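TRNA threonylcarbamoyladenosine biosynthesis protein TsaE (Haemophilus influenzae, PDB 1HTW) is an ATP- and magnesium-binding P-loop protein required to form the threonylcarbamoyl group on adenosine 37 of tRNAs that read codons beginning with adenine. Local coordinates at residues Y37-L42 with E113-G118; L128-Y133 with E141-T146; T69-Y74 with Y82-Y87; E31-V36 with T106-L111. All blocks are in the same frame, centred on the assembly; numbering follows the deposited sequence.

Contact 1: Y37-L42 with E113-G118; sequences YLNGDL and EWSEKG. With NA (sodium ion), chain F; MG (magnesium ion), chain E; MG (magnesium ion), chain D; ADP (adenosine-5'-diphosphate), chain H.
A sodium ion joins Leu38 and Asn39 to Ser115 where no direct hydrogen bond links the two segments. Ser115 OG lies 2.7 Å from the sodium ion and Asn39 OD1 3.0 Å; Leu38 O and Ile112 O also bind it. The Asn39 amide is held at its other end too, ND2 being hydrogen-bonded to Asn130 OD1. The Ser115 hydroxyl stands between its own backbone N and carbonyl carbon, and this chi1 of 51° turns OG to the ion; CB itself lies over the face of the Tyr37 ring. This is a CH-pi contact, with Ser115 CB 3.6 Å from the centroid of the Tyr37 ring and nearly on its normal. A water bridges the segments, giving a proton to Leu38 O and taking one from Trp114 N. Beyond it, the Leu38 side chain reaches Glu113 CG with CD1.

Past CG the Glu113 chain is extended, and its carboxylate ends beside the nucleotide. Glu113 OE1 binds a magnesium ion at 2.2 Å, and ADP O1B holds the same ion at 2.0 Å; Thr47 and waters complete the site. Glu113 OE2 is hydrogen-bonded to His83, so both oxygens are engaged and the carboxylate's rotation is restrained. The strand that runs into the P-loop thus meets the end of strand 109-113 through one sodium ion, one water and direct side-chain contacts, and the magnesium would be expected to offset negative charge on both carboxylate and phosphate.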
# COMPACT_ATOMS: atom_id res chain seq x y z
N TYR A 37 -4.18 -1.90 -2.06
CA TYR A 37 -5.23 -1.19 -1.32
C TYR A 37 -5.11 -1.57 0.15
O TYR A 37 -5.13 -2.74 0.47
CB TYR A 37 -6.60 -1.69 -1.80
CG TYR A 37 -7.06 -1.23 -3.17
CD1 TYR A 37 -6.22 -0.60 -4.08
CD2 TYR A 37 -8.36 -1.51 -3.53
CE1 TYR A 37 -6.71 -0.23 -5.34
CE2 TYR A 37 -8.86 -1.14 -4.77
CZ TYR A 37 -8.02 -0.51 -5.65
OH TYR A 37 -8.55 -0.16 -6.89
N LEU A 38 -4.92 -0.54 1.02
CA LEU A 38 -4.74 -0.74 2.43
C LEU A 38 -6.08 -0.42 3.14
O LEU A 38 -6.60 0.67 3.01
CB LEU A 38 -3.67 0.21 3.01
CG LEU A 38 -2.27 0.10 2.39
CD1 LEU A 38 -1.37 1.21 2.91
CD2 LEU A 38 -1.73 -1.28 2.63
N ASN A 39 -6.66 -1.47 3.73
CA ASN A 39 -8.00 -1.39 4.30
C ASN A 39 -7.97 -1.68 5.81
O ASN A 39 -7.11 -2.30 6.38
CB ASN A 39 -8.86 -2.47 3.64
CG ASN A 39 -9.07 -2.25 2.14
OD1 ASN A 39 -9.18 -1.08 1.70
ND2 ASN A 39 -9.07 -3.35 1.41
N GLY A 40 -8.95 -1.02 6.48
CA GLY A 40 -8.96 -1.15 7.95
C GLY A 40 -9.52 0.16 8.53
O GLY A 40 -9.69 1.16 7.85
N ASP A 41 -10.14 -0.01 9.73
CA ASP A 41 -10.73 1.19 10.33
C ASP A 41 -9.71 2.25 10.67
O ASP A 41 -8.51 2.02 10.76
CB ASP A 41 -11.32 0.72 11.72
CG ASP A 41 -12.56 -0.10 11.53
OD1 ASP A 41 -13.15 -0.19 10.45
OD2 ASP A 41 -12.99 -0.69 12.59
N LEU A 42 -10.23 3.46 10.93
CA LEU A 42 -9.31 4.51 11.45
C LEU A 42 -8.54 4.03 12.63
O LEU A 42 -9.09 3.48 13.63
CB LEU A 42 -10.18 5.74 11.73
CG LEU A 42 -9.45 7.04 12.04
CD1 LEU A 42 -8.79 7.60 10.78
CD2 LEU A 42 -10.43 8.05 12.63
N GLU A 113 -4.88 4.28 0.74
CA GLU A 113 -5.84 4.26 1.86
C GLU A 113 -7.13 4.86 1.38
O GLU A 113 -7.16 5.73 0.50
CB GLU A 113 -5.29 5.03 3.07
CG GLU A 113 -4.06 4.39 3.69
CD GLU A 113 -3.48 5.08 4.87
OE1 GLU A 113 -4.25 5.38 5.84
OE2 GLU A 113 -2.25 5.24 4.94
N TRP A 114 -8.28 4.28 1.79
CA TRP A 114 -9.57 4.72 1.31
C TRP A 114 -9.76 4.59 -0.18
O TRP A 114 -10.34 5.43 -0.88
CB TRP A 114 -9.81 6.19 1.74
CG TRP A 114 -10.22 6.31 3.17
CD1 TRP A 114 -9.42 6.60 4.25
CD2 TRP A 114 -11.54 6.14 3.69
NE1 TRP A 114 -10.17 6.60 5.39
CE2 TRP A 114 -11.47 6.33 5.08
CE3 TRP A 114 -12.77 5.83 3.11
CZ2 TRP A 114 -12.59 6.24 5.91
CZ3 TRP A 114 -13.89 5.74 3.94
CH2 TRP A 114 -13.78 5.94 5.32
N SER A 115 -9.39 3.41 -0.72
CA SER A 115 -9.51 3.19 -2.15
C SER A 115 -10.95 3.21 -2.63
O SER A 115 -11.16 3.44 -3.84
CB SER A 115 -8.88 1.82 -2.47
OG SER A 115 -9.44 0.84 -1.60
N GLU A 116 -11.92 2.95 -1.75
CA GLU A 116 -13.32 2.98 -2.17
C GLU A 116 -13.67 4.34 -2.81
O GLU A 116 -14.55 4.43 -3.67
CB GLU A 116 -14.29 2.81 -1.01
CG GLU A 116 -14.12 1.80 0.02
CD GLU A 116 -13.24 2.17 1.19
OE1 GLU A 116 -12.00 2.24 0.99
OE2 GLU A 116 -13.75 2.35 2.32
N LYS A 117 -13.11 5.40 -2.26
CA LYS A 117 -13.38 6.76 -2.73
C LYS A 117 -12.95 6.95 -4.18
O LYS A 117 -13.48 7.83 -4.89
CB LYS A 117 -12.69 7.79 -1.82
CG LYS A 117 -13.23 7.79 -0.38
CD LYS A 117 -14.64 8.42 -0.38
CE LYS A 117 -15.46 7.89 0.78
NZ LYS A 117 -16.25 8.98 1.45
N GLY A 118 -12.08 6.08 -4.68
CA GLY A 118 -11.57 6.20 -6.02
C GLY A 118 -12.21 5.24 -7.00
O GLY A 118 -11.78 5.14 -8.16
NA NA F . -7.79 1.28 0.52
MG MG E . -11.62 1.75 6.59
MG MG D . -3.77 6.42 7.68
PB ADP H . -4.59 4.24 10.05
O1B ADP H . -3.77 4.84 8.91
O2B ADP H . -5.20 2.95 9.70
O3B ADP H . -5.68 5.33 10.46
PA ADP H . -2.31 4.77 11.76
O1A ADP H . -2.26 6.24 11.51
O2A ADP H . -1.15 4.00 11.27
O3A ADP H . -3.69 4.15 11.29
O5' ADP H . -2.40 4.59 13.35
C5' ADP H . -2.07 3.41 14.04
C4' ADP H . -1.89 3.79 15.54
O4' ADP H . -1.89 2.59 16.31
C3' ADP H . -0.60 4.52 15.81
O3' ADP H . -0.82 5.59 16.78
C2' ADP H . 0.29 3.38 16.29
O2' ADP H . 1.41 3.78 17.05
C1' ADP H . -0.71 2.45 17.02
N9 ADP H . -0.30 1.07 17.01
C8 ADP H . -0.23 0.24 18.10
N7 ADP H . 0.06 -1.00 17.88
C5 ADP H . 0.21 -1.02 16.57
C6 ADP H . 0.47 -2.13 15.79
N6 ADP H . 0.61 -3.37 16.24
N1 ADP H . 0.46 -1.90 14.45
C2 ADP H . 0.23 -0.66 13.97
N3 ADP H . -0.08 0.47 14.64
C4 ADP H . -0.03 0.18 15.97
O HOH W 1 -8.57 2.39 3.75
O HOH W 2 -5.84 6.60 8.13
O HOH W 3 -3.28 7.73 9.37
O HOH W 4 -3.92 8.36 6.50
O HOH W 5 -12.70 3.37 8.02
O HOH W 6 -10.17 3.39 5.49

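Contact 2: L128-Y133 with E141-T146; sequences LVNIDY and ELIAQT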
# COMPACT_ATOMS: atom_id res chain seq x y z
N LEU A 128 -5.13 -6.77 -1.76
CA LEU A 128 -5.83 -6.04 -0.68
C LEU A 128 -5.10 -6.39 0.61
O LEU A 128 -4.80 -7.55 0.86
CB LEU A 128 -7.28 -6.51 -0.50
CG LEU A 128 -8.15 -6.58 -1.72
CD1 LEU A 128 -9.58 -7.02 -1.35
CD2 LEU A 128 -8.20 -5.22 -2.41
N VAL A 129 -4.90 -5.37 1.48
CA VAL A 129 -4.31 -5.69 2.78
C VAL A 129 -5.38 -5.30 3.82
O VAL A 129 -5.63 -4.10 3.99
CB VAL A 129 -3.08 -4.77 3.03
CG1 VAL A 129 -2.48 -5.07 4.38
CG2 VAL A 129 -2.01 -5.05 1.96
N ASN A 130 -6.01 -6.30 4.46
CA ASN A 130 -7.13 -5.94 5.37
C ASN A 130 -6.61 -6.07 6.78
O ASN A 130 -6.17 -7.15 7.20
CB ASN A 130 -8.26 -6.98 5.15
CG ASN A 130 -8.93 -6.85 3.80
OD1 ASN A 130 -8.84 -5.81 3.15
ND2 ASN A 130 -9.57 -7.91 3.30
N ILE A 131 -6.55 -4.97 7.54
CA ILE A 131 -5.96 -4.97 8.84
C ILE A 131 -7.07 -5.00 9.93
O ILE A 131 -7.86 -4.07 9.94
CB ILE A 131 -5.15 -3.64 9.08
CG1 ILE A 131 -4.12 -3.49 7.91
CG2 ILE A 131 -4.40 -3.75 10.40
CD1 ILE A 131 -3.20 -2.26 8.17
N ASP A 132 -7.00 -5.95 10.83
CA ASP A 132 -7.90 -5.97 12.02
C ASP A 132 -7.04 -5.70 13.23
O ASP A 132 -5.81 -5.77 13.32
CB ASP A 132 -8.59 -7.31 12.18
CG ASP A 132 -9.84 -7.32 13.04
OD1 ASP A 132 -10.35 -6.26 13.47
OD2 ASP A 132 -10.40 -8.44 13.19
N TYR A 133 -7.74 -5.28 14.34
CA TYR A 133 -6.93 -4.86 15.50
C TYR A 133 -7.65 -5.20 16.83
O TYR A 133 -8.86 -5.34 16.81
CB TYR A 133 -6.88 -3.30 15.47
CG TYR A 133 -8.23 -2.62 15.35
CD1 TYR A 133 -8.85 -2.46 14.13
CD2 TYR A 133 -8.89 -2.11 16.47
CE1 TYR A 133 -10.09 -1.90 13.98
CE2 TYR A 133 -10.14 -1.52 16.35
CZ TYR A 133 -10.73 -1.39 15.12
OH TYR A 133 -11.95 -0.76 14.96
N GLU A 141 -4.82 -9.67 6.74
CA GLU A 141 -5.12 -10.68 5.69
C GLU A 141 -4.66 -10.00 4.39
O GLU A 141 -5.15 -8.89 4.08
CB GLU A 141 -6.57 -11.03 5.69
CG GLU A 141 -7.59 -10.14 5.03
CD GLU A 141 -8.98 -10.21 5.63
OE1 GLU A 141 -9.08 -10.32 6.88
OE2 GLU A 141 -10.00 -10.14 4.91
N LEU A 142 -3.81 -10.69 3.66
CA LEU A 142 -3.49 -10.20 2.29
C LEU A 142 -4.29 -11.09 1.33
O LEU A 142 -4.26 -12.34 1.43
CB LEU A 142 -1.99 -10.40 2.01
CG LEU A 142 -0.96 -9.57 2.74
CD1 LEU A 142 0.42 -9.73 2.06
CD2 LEU A 142 -1.32 -8.11 2.74
N ILE A 143 -4.95 -10.48 0.40
CA ILE A 143 -5.80 -11.12 -0.56
C ILE A 143 -5.34 -10.70 -1.98
O ILE A 143 -5.41 -9.55 -2.34
CB ILE A 143 -7.27 -10.78 -0.34
CG1 ILE A 143 -7.71 -11.18 1.10
CG2 ILE A 143 -8.14 -11.58 -1.32
CD1 ILE A 143 -9.14 -10.75 1.37
N ALA A 144 -5.02 -11.75 -2.75
CA ALA A 144 -4.57 -11.46 -4.14
C ALA A 144 -5.80 -11.20 -5.00
O ALA A 144 -6.82 -11.91 -4.82
CB ALA A 144 -3.83 -12.69 -4.68
N GLN A 145 -5.71 -10.22 -5.89
CA GLN A 145 -6.81 -9.93 -6.79
C GLN A 145 -6.41 -10.22 -8.26
O GLN A 145 -7.30 -10.40 -9.08
CB GLN A 145 -7.20 -8.45 -6.73
CG GLN A 145 -8.69 -8.21 -6.69
CD GLN A 145 -9.26 -8.32 -5.29
OE1 GLN A 145 -10.16 -7.56 -4.94
NE2 GLN A 145 -8.68 -9.21 -4.50
N THR A 146 -5.12 -10.19 -8.50
CA THR A 146 -4.62 -10.42 -9.88
C THR A 146 -3.63 -11.54 -9.84
O THR A 146 -3.14 -12.00 -8.82
CB THR A 146 -3.91 -9.16 -10.41
OG1 THR A 146 -2.79 -8.88 -9.56
CG2 THR A 146 -4.84 -7.97 -10.53
O HOH W 7 -8.22 -8.62 8.41
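Asn130 and Glu141 face each other in a hydrogen-bonded pair of the antiparallel beta hairpin formed by strands 127-134 and 137-144. Glu141 CB lies near Asn130 O, and from there CG takes the position between the backbone N and carbonyl carbon (chi1 79°), which swings the chain across to its neighbour. Glu141 CG comes within 3.2 Å of Asn130 CB, and CD lies about equally near that CB and ND2. At the tip, Glu141 OE2 accepts a nearly straight bond of 2.8 Å from Asn130 ND2, which reaches it from above the carboxylate plane, the amide and carboxylate being turned 69° apart. A water donates to Asn130 O; its approach to Glu141 OE1 is unusually short and doubtful.

The amide is fixed from both ends, because Asn130 OD1 is taken up by Asn39 on the next strand. Alongside, Ile143 CD1 touches Asn130 ND2, while the Gln145 amide crosses Leu128, with OE1 3.7 Å from Leu128 CD1. Paired backbone bonds join Leu128 with Ile143 and Asn130 with Glu141, the straightest running from Asn130 N to Glu141 O at 176°.

Val129 and Leu142 occupy the other face of the sheet, where helix 11-28 packs through Phe21 and Phe17. Their side chains point the same way, and Val129 CG2 presses to 3.2 Å from Leu142 CD2, tighter than ordinary carbon contact.

Contact 3: T69-Y74 with Y82-Y87; sequences TLVEEY and YHFDLY
Val71 and Phe84 form a non-hydrogen-bonded pair in the antiparallel beta hairpin of strands 71-76 and 79-85. Val71 CG2, placed opposite the backbone N across the CA-CB bond, sits over the centre of the Phe84 ring. The methyl lies 3.6 Å from the ring centroid, a CH-pi contact close to the ring normal, and the same carbon reaches back toward Tyr82 CB. On this face Glu73 lies beside Tyr82, its CB near CE1 of the ring and its carboxylate at the ring edge. Tyr82 OH and Glu73 OE1 are 3.3 Å apart, at most a weak hydrogen bond, since the proton has another possible acceptor.

Backbone bonds hold these side chains in step. Glu72 and His83 exchange a pair, with Glu72 N 2.9 Å from His83 O, and Asp85 N reaches Leu70 O from above its carbonyl plane. Here Leu70 CD1 approaches Asp85 O while Leu70 CG meets Leu86 CD2.

Further out, helix 100-104 brings Tyr103 against Val71 and Phe84 and stacks it on Tyr82. On the other face, Tyr74 lies alongside His83, and a water links Tyr74 OH to His83 ND1 in the plane of both rings. Through its other nitrogen, NE2, the imidazole holds the magnesium ligand Glu113, making His83 a second-shell residue of that site. Asp85 makes an Asx turn, its OD1 accepting from Tyr87 N at 2.9 Å, nearly along the carboxylate C-O direction.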
# COMPACT_ATOMS: atom_id res chain seq x y z
N THR A 69 -3.61 16.79 0.50
CA THR A 69 -2.97 16.68 -0.84
C THR A 69 -3.33 15.37 -1.52
O THR A 69 -3.12 15.29 -2.72
CB THR A 69 -1.46 16.84 -0.72
OG1 THR A 69 -0.95 15.89 0.20
CG2 THR A 69 -1.11 18.25 -0.20
N LEU A 70 -3.77 14.36 -0.74
CA LEU A 70 -4.28 13.14 -1.30
C LEU A 70 -3.18 12.17 -1.76
O LEU A 70 -3.43 10.97 -1.68
CB LEU A 70 -5.27 13.27 -2.43
CG LEU A 70 -6.76 13.32 -2.09
CD1 LEU A 70 -7.00 13.73 -0.66
CD2 LEU A 70 -7.57 14.00 -3.13
N VAL A 71 -2.12 12.71 -2.30
CA VAL A 71 -1.02 11.83 -2.75
C VAL A 71 0.32 12.38 -2.36
O VAL A 71 0.53 13.64 -2.47
CB VAL A 71 -1.08 11.52 -4.25
CG1 VAL A 71 -0.89 12.77 -5.12
CG2 VAL A 71 0.03 10.51 -4.58
N GLU A 72 1.22 11.58 -1.87
CA GLU A 72 2.58 11.97 -1.55
C GLU A 72 3.52 11.11 -2.44
O GLU A 72 3.36 9.89 -2.46
CB GLU A 72 2.93 11.76 -0.09
CG GLU A 72 4.33 12.16 0.33
CD GLU A 72 4.57 13.65 0.47
OE1 GLU A 72 3.67 14.43 0.82
OE2 GLU A 72 5.74 14.07 0.28
N GLU A 73 4.46 11.78 -3.10
CA GLU A 73 5.38 10.99 -3.99
C GLU A 73 6.68 10.75 -3.31
O GLU A 73 7.33 11.66 -2.74
CB GLU A 73 5.58 11.89 -5.26
CG GLU A 73 6.97 11.80 -5.87
CD GLU A 73 7.11 12.57 -7.19
OE1 GLU A 73 6.81 11.95 -8.24
OE2 GLU A 73 7.49 13.74 -7.19
N TYR A 74 7.20 9.50 -3.31
CA TYR A 74 8.45 9.15 -2.79
C TYR A 74 9.44 8.62 -3.90
O TYR A 74 8.95 7.92 -4.75
CB TYR A 74 8.40 8.08 -1.69
CG TYR A 74 7.64 8.56 -0.45
CD1 TYR A 74 6.27 8.56 -0.43
CD2 TYR A 74 8.38 9.00 0.64
CE1 TYR A 74 5.58 9.00 0.73
CE2 TYR A 74 7.71 9.44 1.79
CZ TYR A 74 6.33 9.43 1.79
OH TYR A 74 5.69 9.88 2.94
N TYR A 82 4.06 5.83 -4.49
CA TYR A 82 3.03 6.84 -4.26
C TYR A 82 2.08 6.39 -3.12
O TYR A 82 1.66 5.27 -3.13
CB TYR A 82 2.19 7.08 -5.51
CG TYR A 82 3.09 7.67 -6.59
CD1 TYR A 82 3.40 9.00 -6.63
CD2 TYR A 82 3.67 6.78 -7.50
CE1 TYR A 82 4.26 9.50 -7.62
CE2 TYR A 82 4.59 7.28 -8.44
CZ TYR A 82 4.85 8.61 -8.49
OH TYR A 82 5.68 9.09 -9.51
N HIS A 83 2.02 7.25 -2.11
CA HIS A 83 1.13 6.92 -0.95
C HIS A 83 -0.09 7.81 -1.12
O HIS A 83 -0.04 9.04 -1.25
CB HIS A 83 1.89 7.29 0.34
CG HIS A 83 1.05 7.04 1.59
ND1 HIS A 83 1.31 7.70 2.75
CD2 HIS A 83 0.02 6.20 1.79
CE1 HIS A 83 0.44 7.30 3.68
NE2 HIS A 83 -0.34 6.36 3.15
N PHE A 84 -1.26 7.15 -1.18
CA PHE A 84 -2.53 7.89 -1.33
C PHE A 84 -3.39 7.74 -0.08
O PHE A 84 -3.41 6.65 0.49
CB PHE A 84 -3.33 7.29 -2.49
CG PHE A 84 -2.75 7.57 -3.86
CD1 PHE A 84 -1.75 6.72 -4.34
CD2 PHE A 84 -3.32 8.52 -4.69
CE1 PHE A 84 -1.24 6.92 -5.62
CE2 PHE A 84 -2.78 8.73 -5.95
CZ PHE A 84 -1.75 7.94 -6.39
N ASP A 85 -3.98 8.85 0.37
CA ASP A 85 -5.06 8.77 1.38
C ASP A 85 -6.23 9.53 0.74
O ASP A 85 -6.12 10.76 0.61
CB ASP A 85 -4.73 9.41 2.72
CG ASP A 85 -5.97 9.15 3.66
OD1 ASP A 85 -7.04 8.92 3.09
OD2 ASP A 85 -5.76 9.09 4.86
N LEU A 86 -7.22 8.83 0.28
CA LEU A 86 -8.29 9.30 -0.53
C LEU A 86 -9.53 9.73 0.28
O LEU A 86 -10.56 9.97 -0.33
CB LEU A 86 -8.73 8.39 -1.64
CG LEU A 86 -7.69 7.93 -2.68
CD1 LEU A 86 -8.29 7.07 -3.76
CD2 LEU A 86 -6.96 9.14 -3.25
N TYR A 87 -9.34 9.77 1.59
CA TYR A 87 -10.48 10.08 2.46
C TYR A 87 -11.22 11.34 2.03
O TYR A 87 -12.46 11.35 1.99
CB TYR A 87 -10.03 10.20 3.91
CG TYR A 87 -11.25 10.40 4.81
CD1 TYR A 87 -12.37 9.60 4.62
CD2 TYR A 87 -11.28 11.39 5.78
CE1 TYR A 87 -13.50 9.78 5.41
CE2 TYR A 87 -12.41 11.57 6.56
CZ TYR A 87 -13.50 10.76 6.38
OH TYR A 87 -14.62 10.93 7.16
O HOH W 8 3.04 9.82 2.86

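Contact 4: E31-V36 with T106-L111; sequences EKAIMV and TDSICL
Ile34 to Val36 and Ile109 to Leu111 run parallel, their short axes 4.9 Å apart and inclined by 12°, with three backbone hydrogen bonds alternating between them. Ile34 N donates to Ser108 O, Cys110 N to Ile34 O at 2.8 Å, and Val36 N to Cys110 O. These are adjacent strands in the central sheet of a P-loop NTPase fold, the first leading to the nucleotide-binding loop.

On one face Val36 and Leu111 point the same way, Leu111 CD2 resting 3.8 Å from Val36 CB and almost as near its CG2 branch. Ile34 and Ile109 share this face in looser contact. The opposite face carries sulfur: Met35 bends at chi2 and chi3 (-73° and -59°), folding its chain until SD lies 3.9 Å from Cys110 CB and little farther from SG. Ala33 CB lies against Thr106 O and Ser108 OG, 3.3 Å from the latter, whose hydroxyl is hydrogen-bonded to Tyr103 O. Asp107 is the centre of an inverse gamma turn.

Both strands lie inside the sheet, flanked by 127-134 and 79-85. Helix 11-28 packs on Val36 and Ile109, helix 46-56 on Leu111 and helix 147-155 on Ile34, while Phe84 of strand 79-85 touches Cys110.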
# COMPACT_ATOMS: atom_id res chain seq x y z
N GLU A 31 7.08 -4.03 -14.59
CA GLU A 31 6.91 -2.83 -15.38
C GLU A 31 5.58 -2.14 -15.07
O GLU A 31 5.47 -0.93 -15.20
CB GLU A 31 6.81 -3.24 -16.90
CG GLU A 31 6.46 -2.02 -17.72
CD GLU A 31 6.28 -2.32 -19.19
OE1 GLU A 31 5.14 -2.66 -19.59
OE2 GLU A 31 7.27 -2.20 -19.94
N LYS A 32 4.58 -2.93 -14.66
CA LYS A 32 3.28 -2.30 -14.39
C LYS A 32 3.30 -1.77 -12.91
O LYS A 32 4.06 -2.28 -12.13
CB LYS A 32 2.09 -3.14 -14.65
CG LYS A 32 1.81 -4.25 -13.64
CD LYS A 32 0.33 -4.65 -13.80
CE LYS A 32 -0.15 -5.38 -12.58
NZ LYS A 32 -1.45 -6.07 -12.76
N ALA A 33 2.52 -0.74 -12.75
CA ALA A 33 2.49 -0.15 -11.35
C ALA A 33 1.79 -1.18 -10.45
O ALA A 33 0.78 -1.76 -10.88
CB ALA A 33 1.72 1.13 -11.42
N ILE A 34 2.31 -1.36 -9.26
CA ILE A 34 1.66 -2.36 -8.35
C ILE A 34 0.62 -1.62 -7.49
O ILE A 34 1.00 -0.64 -6.86
CB ILE A 34 2.71 -3.04 -7.52
CG1 ILE A 34 3.81 -3.68 -8.40
CG2 ILE A 34 2.15 -4.08 -6.56
CD1 ILE A 34 4.83 -4.48 -7.62
N MET A 35 -0.61 -2.05 -7.56
CA MET A 35 -1.69 -1.37 -6.80
C MET A 35 -1.93 -2.15 -5.51
O MET A 35 -2.32 -3.31 -5.50
CB MET A 35 -2.95 -1.27 -7.64
CG MET A 35 -2.63 -0.67 -9.06
SD MET A 35 -2.28 1.24 -8.86
CE MET A 35 -3.86 1.80 -8.12
N VAL A 36 -1.75 -1.43 -4.39
CA VAL A 36 -1.96 -2.07 -3.07
C VAL A 36 -3.06 -1.24 -2.38
O VAL A 36 -2.81 -0.08 -2.06
CB VAL A 36 -0.70 -2.01 -2.25
CG1 VAL A 36 -0.88 -2.84 -0.94
CG2 VAL A 36 0.49 -2.74 -2.98
N THR A 106 3.53 3.87 -14.94
CA THR A 106 4.98 3.65 -14.87
C THR A 106 5.26 2.54 -13.88
O THR A 106 4.25 1.98 -13.36
CB THR A 106 5.67 4.97 -14.54
OG1 THR A 106 7.08 4.91 -14.73
CG2 THR A 106 5.36 5.32 -13.07
N ASP A 107 6.46 2.10 -13.68
CA ASP A 107 6.88 1.00 -12.86
C ASP A 107 7.02 1.50 -11.37
O ASP A 107 8.10 1.47 -10.81
CB ASP A 107 8.21 0.44 -13.32
CG ASP A 107 9.31 1.47 -13.51
OD1 ASP A 107 8.96 2.62 -13.89
OD2 ASP A 107 10.49 1.12 -13.34
N SER A 108 5.85 1.94 -10.96
CA SER A 108 5.78 2.46 -9.56
C SER A 108 5.10 1.44 -8.66
O SER A 108 4.70 0.36 -9.03
CB SER A 108 4.91 3.72 -9.63
OG SER A 108 3.56 3.45 -9.93
N ILE A 109 5.03 1.86 -7.37
CA ILE A 109 4.23 1.05 -6.40
C ILE A 109 3.24 2.10 -5.82
O ILE A 109 3.72 3.18 -5.47
CB ILE A 109 5.13 0.55 -5.27
CG1 ILE A 109 5.99 -0.64 -5.81
CG2 ILE A 109 4.23 -0.03 -4.15
CD1 ILE A 109 7.16 -1.02 -5.03
N CYS A 110 1.96 1.75 -5.73
CA CYS A 110 1.01 2.74 -5.22
C CYS A 110 0.36 2.07 -3.95
O CYS A 110 -0.14 0.95 -4.07
CB CYS A 110 -0.08 3.04 -6.20
SG CYS A 110 0.54 3.98 -7.69
N LEU A 111 0.36 2.85 -2.89
CA LEU A 111 -0.22 2.27 -1.61
C LEU A 111 -1.38 3.20 -1.24
O LEU A 111 -1.13 4.41 -1.09
CB LEU A 111 0.89 2.38 -0.56
CG LEU A 111 2.27 1.77 -0.94
CD1 LEU A 111 3.32 2.07 0.14
CD2 LEU A 111 2.14 0.21 -1.05

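Overall arrangement
All four contacts belong to one mixed sheet. Contact 4 joins its parallel central strands through buried aliphatic and sulfur side chains; contact 1 follows the same two strands to their C-terminal ends, where ions, water and nucleotide replace that apolar packing. The centres of these two lie about 17 Å apart. Contacts 2 and 3 are hairpins on opposite sides of the chain's centre, the former partly buried, with a polar Asn130-Glu141 pair on one face and aliphatic packing on the other, the latter more deeply buried and more aromatic. Each also meets contact 1: Tyr133 is hydrogen-bonded to Asp41, and Tyr87 packs on Trp114. Contact 3 is nested within the chain loops closed by contacts 1 and 4.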